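Local coordinates for protein pectate lyase (Paenibacillus sp. 0602, PDB 5GT5) that cleaves polygalacturonate by elimination as a family 1 polysaccharide lyase, and probably also attacks partly methylated pectin, with an endo mode of action and calcium as likely cofactor, at residues Glu137-Glu140 / Ser141-Gly144; Gly230-Lys233 / Glu234-Ile237; Arg303-Ser306 / Gly307-Ala310; Ile370-Leu373 / Asp374-Phe378; Thr418-Ala421 / Arg422-Ser426. The protein carries 1 engineered substitution. All blocks are in the same frame, centred on the assembly; numbering follows the deposited sequence.

Overall arrangement
Each of the five contacts joins residues close in sequence, and they follow one another in series, so none nests in or crosses another. Interaction 1 closes a turn in the loop between strands 131-133 and 154-157. Interactions 2 and 3 start helices 233-241 and 306-314. These three lie on the same side of the chain's centre. Interaction 1 touches interaction 2 through W138 and I236. Interaction 2 meets interaction 3 through the D235-R303 salt bridge. Interaction 4 closes the hairpin between strands 369-372 and 378-380. Interaction 5 lies on helix 419-423, which packs on strands 184-194, 262-271 and 291-293. Interactions 4 and 5 have centres 18 Å apart and do not touch.

Interaction 1. Residues Glu137-Glu140 / Ser141-Gly144; sequences EWDE and STKG
D139 turns its carboxylate back onto T142 and G144, across the type I turn E140-K143. This is the tight part of the contact. D139 OD1 takes the backbone N-H of T142 at 2.8 Å, almost straight at 171°. D139 OD2 accepts from T142 OG1 at 2.7 Å. Both are met on the syn side of the carboxylate, the hydroxyl further from its plane than the amide. G144 N adds a weak bond to D139 OD2 at 3.1 Å. CG of D139 stands anti to the backbone N (chi1 173°), which carries both oxygens to the turn. D139 OD2 also receives Y146 N, and T142 OG1 receives D147 N. The carboxylate is buried and gripped by several donors, which fixes its rotation. With an alanine in place of D139, T142 N, the T142 hydroxyl and G144 N would probably be left without this acceptor, and the turn would be likely to open more easily. The turn itself is closed by K143 N to E140 O, 3.1 Å. The other side is loose: S141 and K143 are exposed to solvent. The T142 side chain is about 10 Å from that of D174, a likely calcium ligand. E140 bends towards the helices: OE2 accepts W138 NE1 at 2.8 Å in the indole plane, and its oxygens also take M220 N and Y221 N at the start of helix 219-225. The loop follows strand 131-133, and the W138 ring packs against helices 203-212, 219-225 and 233-241.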
loop_
_atom_site.group_PDB
_atom_site.type_symbol
_atom_site.label_atom_id
_atom_site.label_comp_id
_atom_site.label_asym_id
_atom_site.label_seq_id
_atom_site.Cartn_x
_atom_site.Cartn_y
_atom_site.Cartn_z
ATOM N N GLU A 137 4.234 12.508 -32.016
ATOM C CA GLU A 137 4.490 13.372 -33.176
ATOM C C GLU A 137 5.984 13.560 -33.294
ATOM O O GLU A 137 6.723 13.273 -32.371
ATOM C CB GLU A 137 3.750 14.710 -33.070
ATOM C CG GLU A 137 4.310 15.633 -31.980
ATOM C CD GLU A 137 3.690 17.014 -32.031
ATOM O OE1 GLU A 137 2.682 17.198 -32.769
ATOM O OE2 GLU A 137 4.210 17.910 -31.333
ATOM N N TRP A 138 6.411 13.991 -34.476
ATOM C CA TRP A 138 7.812 14.254 -34.774
ATOM C C TRP A 138 8.355 15.413 -33.931
ATOM O O TRP A 138 7.671 16.409 -33.692
ATOM C CB TRP A 138 7.880 14.557 -36.279
ATOM C CG TRP A 138 9.232 14.987 -36.812
ATOM C CD1 TRP A 138 9.675 16.271 -36.974
ATOM C CD2 TRP A 138 10.289 14.130 -37.288
ATOM N NE1 TRP A 138 10.938 16.266 -37.525
ATOM C CE2 TRP A 138 11.337 14.969 -37.731
ATOM C CE3 TRP A 138 10.436 12.744 -37.399
ATOM C CZ2 TRP A 138 12.537 14.469 -38.250
ATOM C CZ3 TRP A 138 11.634 12.226 -37.947
ATOM C CH2 TRP A 138 12.673 13.098 -38.354
ATOM N N ASP A 139 9.599 15.276 -33.498
ATOM C CA ASP A 139 10.216 16.317 -32.682
ATOM C C ASP A 139 11.201 17.208 -33.444
ATOM O O ASP A 139 12.360 16.815 -33.657
ATOM C CB ASP A 139 10.952 15.687 -31.512
ATOM C CG ASP A 139 11.736 16.687 -30.729
ATOM O OD1 ASP A 139 11.343 17.891 -30.682
ATOM O OD2 ASP A 139 12.793 16.285 -30.162
ATOM N N GLU A 140 10.760 18.416 -33.800
ATOM C CA GLU A 140 11.688 19.452 -34.232
ATOM C C GLU A 140 12.248 20.268 -33.069
ATOM O O GLU A 140 13.455 20.600 -33.064
ATOM C CB GLU A 140 11.016 20.400 -35.206
ATOM C CG GLU A 140 10.724 19.776 -36.566
ATOM C CD GLU A 140 11.951 19.654 -37.462
ATOM O OE1 GLU A 140 12.920 20.459 -37.305
ATOM O OE2 GLU A 140 11.953 18.754 -38.351
ATOM N N SER A 141 11.400 20.604 -32.094
ATOM C CA SER A 141 11.770 21.546 -31.036
ATOM C C SER A 141 13.018 21.163 -30.268
ATOM O O SER A 141 13.880 22.020 -29.982
ATOM C CB SER A 141 10.588 21.712 -30.072
ATOM O OG SER A 141 10.896 22.678 -29.082
ATOM N N THR A 142 13.143 19.881 -29.941
ATOM C CA THR A 142 14.323 19.408 -29.227
ATOM C C THR A 142 15.206 18.465 -30.041
ATOM O O THR A 142 15.940 17.643 -29.481
ATOM C CB THR A 142 13.982 18.842 -27.824
ATOM O OG1 THR A 142 13.019 17.778 -27.920
ATOM C CG2 THR A 142 13.360 19.921 -26.958
ATOM N N LYS A 143 15.110 18.613 -31.367
ATOM C CA LYS A 143 16.134 18.096 -32.288
ATOM C C LYS A 143 16.335 16.604 -32.170
ATOM O O LYS A 143 17.445 16.097 -32.317
ATOM C CB LYS A 143 17.459 18.852 -32.092
ATOM C CG LYS A 143 17.345 20.352 -32.426
ATOM C CD LYS A 143 18.675 21.061 -32.315
ATOM C CE LYS A 143 18.479 22.562 -32.372
ATOM N NZ LYS A 143 17.864 22.969 -33.654
ATOM N N GLY A 144 15.243 15.886 -31.938
ATOM C CA GLY A 144 15.288 14.452 -31.830
ATOM C C GLY A 144 15.356 13.902 -30.422
ATOM O O GLY A 144 15.275 12.679 -30.253
#

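Interaction 2. Residues Gly230-Lys233 / Glu234-Ile237; sequences GLSK and EDII
S232 and D235 form a capping box at the N terminus of helix 233-241. S232 is the N-cap. Its OG accepts D235 N at 2.9 Å. In return, S232 N gives its hydrogen to D235 OD2 at 3.0 Å, almost straight at 173° but from above the carboxylate plane. S232 OG sits between its own backbone N and carbonyl carbon (chi1 70°), which puts it within bonding distance of D235 N. The other oxygen, D235 OD1, makes a salt bridge with R303. An alanine here instead of D235 would probably leave S232 N without its acceptor and R303 without its charged mate. The helix begins with I236 N to S232 O at 3.0 Å and I237 N to K233 O at 2.9 Å. A water accepts from K233 N and gives a weak bond to E234 OE1. Next to the box, L231 CB meets I236 CG1 at 3.8 Å, and L231 CD2 touches D235 CB at 3.7 Å. The K233 chain runs alongside I237, against helix 203-212. I236 packs on helix 219-225, and both L231 and I236 touch F319.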
loop_
_atom_site.group_PDB
_atom_site.type_symbol
_atom_site.label_atom_id
_atom_site.label_comp_id
_atom_site.label_asym_id
_atom_site.label_seq_id
_atom_site.Cartn_x
_atom_site.Cartn_y
_atom_site.Cartn_z
ATOM N N GLY A 230 21.042 12.350 -46.883
ATOM C CA GLY A 230 20.619 11.443 -47.949
ATOM C C GLY A 230 19.604 10.387 -47.560
ATOM O O GLY A 230 19.468 9.373 -48.251
ATOM N N LEU A 231 18.896 10.599 -46.452
ATOM C CA LEU A 231 17.817 9.668 -46.107
ATOM C C LEU A 231 16.614 9.893 -46.988
ATOM O O LEU A 231 16.225 11.028 -47.255
ATOM C CB LEU A 231 17.393 9.878 -44.656
ATOM C CG LEU A 231 18.406 9.310 -43.658
ATOM C CD1 LEU A 231 18.213 9.982 -42.268
ATOM C CD2 LEU A 231 18.311 7.784 -43.519
ATOM N N SER A 232 15.993 8.801 -47.410
ATOM C CA SER A 232 14.736 8.913 -48.144
ATOM C C SER A 232 13.551 9.092 -47.179
ATOM O O SER A 232 13.643 8.855 -45.975
ATOM C CB SER A 232 14.526 7.661 -48.996
ATOM O OG SER A 232 14.259 6.541 -48.166
ATOM N N LYS A 233 12.407 9.526 -47.696
ATOM C CA LYS A 233 11.195 9.566 -46.882
ATOM C C LYS A 233 10.878 8.198 -46.299
ATOM O O LYS A 233 10.558 8.083 -45.118
ATOM C CB LYS A 233 10.036 10.086 -47.745
ATOM C CG LYS A 233 8.658 9.993 -47.167
ATOM C CD LYS A 233 7.619 10.471 -48.201
ATOM C CE LYS A 233 7.685 9.624 -49.475
ATOM N NZ LYS A 233 7.208 10.352 -50.700
ATOM N N GLU A 234 11.014 7.159 -47.108
ATOM C CA GLU A 234 10.799 5.801 -46.669
ATOM C C GLU A 234 11.773 5.420 -45.555
ATOM O O GLU A 234 11.360 4.796 -44.583
ATOM C CB GLU A 234 10.904 4.840 -47.856
ATOM C CG GLU A 234 9.794 5.062 -48.906
ATOM C CD GLU A 234 10.057 6.213 -49.954
ATOM O OE1 GLU A 234 11.162 6.848 -50.004
ATOM O OE2 GLU A 234 9.121 6.456 -50.769
ATOM N N ASP A 235 13.040 5.816 -45.675
ATOM C CA ASP A 235 14.030 5.554 -44.631
ATOM C C ASP A 235 13.586 6.185 -43.341
ATOM O O ASP A 235 13.676 5.564 -42.273
ATOM C CB ASP A 235 15.383 6.162 -44.994
ATOM C CG ASP A 235 16.129 5.401 -46.073
ATOM O OD1 ASP A 235 15.890 4.196 -46.321
ATOM O OD2 ASP A 235 17.009 6.056 -46.677
ATOM N N ILE A 236 13.134 7.434 -43.416
ATOM C CA ILE A 236 12.746 8.146 -42.186
ATOM C C ILE A 236 11.501 7.528 -41.546
ATOM O O ILE A 236 11.440 7.373 -40.329
ATOM C CB ILE A 236 12.642 9.655 -42.432
ATOM C CG1 ILE A 236 14.030 10.202 -42.856
ATOM C CG2 ILE A 236 12.024 10.408 -41.229
ATOM C CD1 ILE A 236 13.959 11.648 -43.324
ATOM N N ILE A 237 10.541 7.103 -42.351
ATOM C CA ILE A 237 9.405 6.387 -41.791
ATOM C C ILE A 237 9.864 5.087 -41.099
ATOM O O ILE A 237 9.428 4.792 -39.973
ATOM C CB ILE A 237 8.410 6.082 -42.914
ATOM C CG1 ILE A 237 7.708 7.370 -43.335
ATOM C CG2 ILE A 237 7.400 5.019 -42.497
ATOM C CD1 ILE A 237 7.001 7.220 -44.683
HETATM O O HOH W 1 12.161 10.001 -50.661
#

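Interaction 3. Residues Arg303-Ser306 / Gly307-Ala310; sequences RITS and GMAA
T305 and M308 meet at the N terminus of helix 306-314 as a capping box with a sulfur in it. T305 is the N-cap. Its OG1 takes M308 N in a weak bond of 3.4 Å. T305 N gives a weak, nearly straight hydrogen bond to M308 SD (3.5 Å, 171°). The thioether chain bends at its last torsion (chi3 75°), and M308 CE reaches R303 O at 3.4 Å. M308 CG lies 3.3 Å from T305 OG1. A water bridges the cap: it accepts from G307 N at 2.8 Å and meets T305 OG1 weakly. The next shell is backbone and apolar. A309 N binds T305 O at 2.9 Å, and A310 N binds S306 O. I304 CG2 touches both M308 CB and A309 CB at 3.9 Å, tying the residue before the cap to the first turn. Further out, I304 lies on I239 of helix 233-241. M308 CE also packs on L231. Most of the contact is at the surface. A sulfur is a poor acceptor compared with a carboxylate, and no side-chain charge enters the box. The firm bonds are the helical ones, and the side-chain cap probably adds only a modest hold.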
loop_
_atom_site.group_PDB
_atom_site.type_symbol
_atom_site.label_atom_id
_atom_site.label_comp_id
_atom_site.label_asym_id
_atom_site.label_seq_id
_atom_site.Cartn_x
_atom_site.Cartn_y
_atom_site.Cartn_z
ATOM N N ARG A 303 19.800 1.208 -42.651
ATOM C CA ARG A 303 19.604 2.344 -43.554
ATOM C C ARG A 303 20.477 3.526 -43.196
ATOM O O ARG A 303 20.580 4.472 -43.993
ATOM C CB ARG A 303 18.112 2.770 -43.572
ATOM C CG ARG A 303 17.130 1.661 -43.954
ATOM C CD ARG A 303 15.712 2.120 -43.642
ATOM N NE ARG A 303 14.710 1.100 -43.946
ATOM C CZ ARG A 303 13.901 1.137 -45.012
ATOM N NH1 ARG A 303 13.967 2.135 -45.880
ATOM N NH2 ARG A 303 13.007 0.177 -45.173
ATOM N N ILE A 304 21.122 3.502 -42.026
ATOM C CA ILE A 304 21.997 4.608 -41.654
ATOM C C ILE A 304 23.440 4.125 -41.654
ATOM O O ILE A 304 23.842 3.391 -40.772
ATOM C CB ILE A 304 21.673 5.220 -40.264
ATOM C CG1 ILE A 304 20.193 5.576 -40.144
ATOM C CG2 ILE A 304 22.525 6.472 -40.027
ATOM C CD1 ILE A 304 19.769 6.039 -38.706
ATOM N N THR A 305 24.214 4.525 -42.656
ATOM C CA THR A 305 25.607 4.134 -42.680
ATOM C C THR A 305 26.412 5.005 -41.730
ATOM O O THR A 305 25.923 6.024 -41.234
ATOM C CB THR A 305 26.209 4.272 -44.080
ATOM O OG1 THR A 305 26.280 5.667 -44.425
ATOM C CG2 THR A 305 25.392 3.500 -45.115
ATOM N N SER A 306 27.661 4.619 -41.484
ATOM C CA SER A 306 28.516 5.371 -40.584
ATOM C C SER A 306 28.640 6.832 -40.986
ATOM O O SER A 306 28.567 7.715 -40.140
ATOM C CB SER A 306 29.912 4.738 -40.481
ATOM O OG SER A 306 29.806 3.390 -40.072
ATOM N N GLY A 307 28.835 7.091 -42.277
ATOM C CA GLY A 307 28.968 8.464 -42.731
ATOM C C GLY A 307 27.680 9.256 -42.597
ATOM O O GLY A 307 27.703 10.456 -42.307
ATOM N N MET A 308 26.546 8.595 -42.807
ATOM C CA MET A 308 25.272 9.250 -42.565
ATOM C C MET A 308 25.076 9.620 -41.097
ATOM O O MET A 308 24.651 10.744 -40.776
ATOM C CB MET A 308 24.137 8.351 -43.057
ATOM C CG MET A 308 24.159 8.178 -44.577
ATOM S SD MET A 308 23.076 6.837 -45.087
ATOM C CE MET A 308 21.477 7.616 -44.885
ATOM N N ALA A 309 25.402 8.687 -40.218
ATOM C CA ALA A 309 25.292 8.953 -38.792
ATOM C C ALA A 309 26.151 10.127 -38.350
ATOM O O ALA A 309 25.723 10.963 -37.556
ATOM C CB ALA A 309 25.637 7.695 -38.011
ATOM N N ALA A 310 27.375 10.211 -38.882
ATOM C CA ALA A 310 28.259 11.312 -38.538
ATOM C C ALA A 310 27.704 12.653 -38.999
ATOM O O ALA A 310 27.765 13.657 -38.265
ATOM C CB ALA A 310 29.659 11.074 -39.126
HETATM O O HOH W 2 29.554 5.552 -44.560
#

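Interaction 4. Residues Ile370-Leu373 / Asp374-Phe378; sequences IYSL and DGSSF
Y371 and F378 face each other as an antiparallel hydrogen-bonded pair. Y371 N gives to F378 O at 2.8 Å, and F378 N to Y371 O at 2.9 Å. A third backbone bond, S376 N to L373 O at 3.1 Å, closes the type I' turn L373-S376. Two serine side chains add polar bonds. S376 OG accepts L373 N at 2.8 Å; chi1 of 76° folds the hydroxyl back toward that N-H. S372 OG donates to S376 O at 2.7 Å. The hydroxyls replace the direct bond that L373 N would make to S376 O in a regular hairpin. D343 OD1 takes D374 N, and Y371 OH binds V344 O. Waters fill in: one links S372 OG to G375 N, another Y371 O to S377 OG. Apolar contact is slight: Y371 CB lies at the edge of the F378 ring, near its plane. Among charges, D374 forms a salt bridge with R298. D374 and G375 have left-handed backbone angles, and at G375 a side chain would strike the carbonyl before it. This is a beta hairpin with a two-residue type I' loop, placed beside strand 340-342 at the end of the parallel beta helix of this lyase family.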
loop_
_atom_site.group_PDB
_atom_site.type_symbol
_atom_site.label_atom_id
_atom_site.label_comp_id
_atom_site.label_asym_id
_atom_site.label_seq_id
_atom_site.Cartn_x
_atom_site.Cartn_y
_atom_site.Cartn_z
ATOM N N ILE A 370 16.527 -16.691 -23.645
ATOM C CA ILE A 370 16.930 -16.897 -25.026
ATOM C C ILE A 370 17.301 -15.570 -25.663
ATOM O O ILE A 370 16.540 -14.605 -25.567
ATOM C CB ILE A 370 15.777 -17.590 -25.790
ATOM C CG1 ILE A 370 15.585 -19.003 -25.216
ATOM C CG2 ILE A 370 16.044 -17.642 -27.298
ATOM C CD1 ILE A 370 14.337 -19.744 -25.782
ATOM N N TYR A 371 18.476 -15.520 -26.289
ATOM C CA TYR A 371 18.983 -14.304 -26.894
ATOM C C TYR A 371 19.471 -14.577 -28.304
ATOM O O TYR A 371 20.112 -15.613 -28.568
ATOM C CB TYR A 371 20.128 -13.747 -26.046
ATOM C CG TYR A 371 20.745 -12.505 -26.596
ATOM C CD1 TYR A 371 20.108 -11.268 -26.465
ATOM C CD2 TYR A 371 21.956 -12.561 -27.273
ATOM C CE1 TYR A 371 20.703 -10.104 -26.991
ATOM C CE2 TYR A 371 22.547 -11.429 -27.812
ATOM C CZ TYR A 371 21.918 -10.197 -27.668
ATOM O OH TYR A 371 22.524 -9.080 -28.187
ATOM N N SER A 372 19.194 -13.650 -29.213
ATOM C CA SER A 372 19.670 -13.736 -30.597
ATOM C C SER A 372 19.986 -12.341 -31.101
ATOM O O SER A 372 19.206 -11.416 -30.889
ATOM C CB SER A 372 18.610 -14.387 -31.479
ATOM O OG SER A 372 19.038 -14.414 -32.840
ATOM N N LEU A 373 21.141 -12.186 -31.753
ATOM C CA LEU A 373 21.509 -10.914 -32.361
ATOM C C LEU A 373 22.082 -11.216 -33.739
ATOM O O LEU A 373 23.103 -11.915 -33.855
ATOM C CB LEU A 373 22.556 -10.157 -31.517
ATOM C CG LEU A 373 22.983 -8.793 -32.098
ATOM C CD1 LEU A 373 21.792 -7.825 -32.081
ATOM C CD2 LEU A 373 24.179 -8.185 -31.344
ATOM N N ASP A 374 21.433 -10.700 -34.776
ATOM C CA ASP A 374 21.906 -10.882 -36.153
ATOM C C ASP A 374 22.108 -12.359 -36.473
ATOM O O ASP A 374 23.110 -12.736 -37.082
ATOM C CB ASP A 374 23.198 -10.097 -36.393
ATOM C CG ASP A 374 23.048 -8.611 -36.126
ATOM O OD1 ASP A 374 21.964 -8.054 -36.387
ATOM O OD2 ASP A 374 24.018 -8.002 -35.643
ATOM N N GLY A 375 21.178 -13.190 -36.026
ATOM C CA GLY A 375 21.219 -14.611 -36.311
ATOM C C GLY A 375 21.910 -15.495 -35.300
ATOM O O GLY A 375 21.875 -16.725 -35.437
ATOM N N SER A 376 22.504 -14.902 -34.266
ATOM C CA SER A 376 23.164 -15.700 -33.245
ATOM C C SER A 376 22.155 -16.469 -32.417
ATOM O O SER A 376 20.947 -16.274 -32.527
ATOM C CB SER A 376 24.016 -14.819 -32.335
ATOM O OG SER A 376 23.208 -14.109 -31.409
ATOM N N SER A 377 22.659 -17.352 -31.565
ATOM C CA SER A 377 21.788 -18.111 -30.687
ATOM C C SER A 377 22.456 -18.413 -29.348
ATOM O O SER A 377 23.549 -18.986 -29.302
ATOM C CB SER A 377 21.355 -19.406 -31.381
ATOM O OG SER A 377 20.468 -20.128 -30.556
ATOM N N PHE A 378 21.813 -18.002 -28.259
ATOM C CA PHE A 378 22.283 -18.235 -26.917
ATOM C C PHE A 378 21.090 -18.500 -26.035
ATOM O O PHE A 378 20.018 -17.911 -26.211
ATOM C CB PHE A 378 23.070 -17.013 -26.397
ATOM C CG PHE A 378 23.530 -17.131 -24.959
ATOM C CD1 PHE A 378 24.705 -17.813 -24.637
ATOM C CD2 PHE A 378 22.803 -16.550 -23.925
ATOM C CE1 PHE A 378 25.140 -17.907 -23.329
ATOM C CE2 PHE A 378 23.255 -16.633 -22.610
ATOM C CZ PHE A 378 24.423 -17.317 -22.311
HETATM O O HOH W 3 18.746 -18.309 -29.380
HETATM O O HOH W 4 18.616 -12.477 -34.782
#

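Interaction 5. Residues Thr418-Ala421 / Arg422-Ser426; sequences TLNA and RLTAS
T424, just after L423, gives two hydrogens to N420 O. T424 OG1 donates at 2.8 Å and T424 N at 3.1 Å, from opposite faces of the carbonyl plane. A chi1 of 65° swings the hydroxyl back toward that carbonyl. The N420 carbonyl is therefore satisfied twice, and the T424 hydroxyl spends its hydrogen there. Earlier in the helix, R422 N binds T418 O at 3.1 Å and L423 N binds L419 O at 2.9 Å. T418 is at the N-cap, but its side chain makes no capping bond. The short helix 419-423 lies against strands 184-194, 262-271 and 291-293 of the right-handed parallel beta helix found in family 1 polysaccharide lyases. Its buried side is made by L419 and L423, whose side chains cross obliquely, L419 CD1 to L423 CG at 3.9 Å. Both touch I291, and L423 also packs on W190, H267 and V269. The R422 side chain, bent at chi2 (69°), carries its guanidinium to partners outside: NH1 gives to N427 O and NH2 bonds with Y7 OH. N420 ND2 lies 3.9 Å from T424 OG1 on the exposed side.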
loop_
_atom_site.group_PDB
_atom_site.type_symbol
_atom_site.label_atom_id
_atom_site.label_comp_id
_atom_site.label_asym_id
_atom_site.label_seq_id
_atom_site.Cartn_x
_atom_site.Cartn_y
_atom_site.Cartn_z
ATOM N N THR A 418 8.766 -21.564 -25.855
ATOM C CA THR A 418 7.434 -21.538 -26.470
ATOM C C THR A 418 6.730 -20.211 -26.216
ATOM O O THR A 418 5.541 -20.042 -26.501
ATOM C CB THR A 418 6.603 -22.725 -25.965
ATOM O OG1 THR A 418 6.583 -22.733 -24.534
ATOM C CG2 THR A 418 7.184 -24.046 -26.481
ATOM N N LEU A 419 7.479 -19.254 -25.684
ATOM C CA LEU A 419 6.874 -17.999 -25.232
ATOM C C LEU A 419 6.435 -17.112 -26.393
ATOM O O LEU A 419 5.379 -16.487 -26.339
ATOM C CB LEU A 419 7.888 -17.251 -24.361
ATOM C CG LEU A 419 7.359 -15.994 -23.662
ATOM C CD1 LEU A 419 6.312 -16.354 -22.662
ATOM C CD2 LEU A 419 8.489 -15.255 -22.949
ATOM N N ASN A 420 7.233 -17.049 -27.460
ATOM C CA ASN A 420 6.820 -16.240 -28.597
ATOM C C ASN A 420 5.525 -16.716 -29.207
ATOM O O ASN A 420 4.636 -15.902 -29.517
ATOM C CB ASN A 420 7.897 -16.193 -29.679
ATOM C CG ASN A 420 7.681 -15.047 -30.638
ATOM O OD1 ASN A 420 8.072 -13.914 -30.352
ATOM N ND2 ASN A 420 7.050 -15.325 -31.779
ATOM N N ALA A 421 5.390 -18.031 -29.356
ATOM C CA ALA A 421 4.153 -18.597 -29.887
ATOM C C ALA A 421 2.969 -18.278 -28.976
ATOM O O ALA A 421 1.889 -17.903 -29.454
ATOM C CB ALA A 421 4.289 -20.104 -30.063
ATOM N N ARG A 422 3.165 -18.401 -27.665
ATOM C CA ARG A 422 2.077 -18.135 -26.708
ATOM C C ARG A 422 1.630 -16.680 -26.716
ATOM O O ARG A 422 0.426 -16.399 -26.731
ATOM C CB ARG A 422 2.485 -18.552 -25.289
ATOM C CG ARG A 422 1.400 -18.237 -24.213
ATOM C CD ARG A 422 0.185 -19.146 -24.420
ATOM N NE ARG A 422 -0.939 -18.846 -23.528
ATOM C CZ ARG A 422 -1.841 -17.908 -23.752
ATOM N NH1 ARG A 422 -1.771 -17.151 -24.832
ATOM N NH2 ARG A 422 -2.832 -17.741 -22.865
ATOM N N LEU A 423 2.580 -15.758 -26.693
ATOM C CA LEU A 423 2.224 -14.352 -26.565
ATOM C C LEU A 423 1.737 -13.703 -27.841
ATOM O O LEU A 423 1.050 -12.690 -27.772
ATOM C CB LEU A 423 3.408 -13.556 -26.019
ATOM C CG LEU A 423 3.906 -13.940 -24.620
ATOM C CD1 LEU A 423 4.875 -12.879 -24.162
ATOM C CD2 LEU A 423 2.774 -14.137 -23.577
ATOM N N THR A 424 2.081 -14.274 -29.003
ATOM C CA THR A 424 1.636 -13.701 -30.280
ATOM C C THR A 424 0.428 -14.445 -30.853
ATOM O O THR A 424 -0.022 -14.142 -31.953
ATOM C CB THR A 424 2.772 -13.665 -31.333
ATOM O OG1 THR A 424 3.155 -15.010 -31.676
ATOM C CG2 THR A 424 3.971 -12.905 -30.807
ATOM N N ALA A 425 -0.100 -15.406 -30.097
ATOM C CA ALA A 425 -1.295 -16.151 -30.530
ATOM C C ALA A 425 -2.551 -15.293 -30.512
ATOM O O ALA A 425 -2.564 -14.179 -29.972
ATOM C CB ALA A 425 -1.500 -17.379 -29.664
ATOM N N SER A 426 -3.631 -15.823 -31.081
ATOM C CA SER A 426 -4.908 -15.120 -31.064
ATOM C C SER A 426 -5.387 -14.840 -29.639
ATOM O O SER A 426 -6.110 -13.860 -29.406
ATOM C CB SER A 426 -5.972 -15.949 -31.807
ATOM O OG SER A 426 -6.205 -17.166 -31.122
#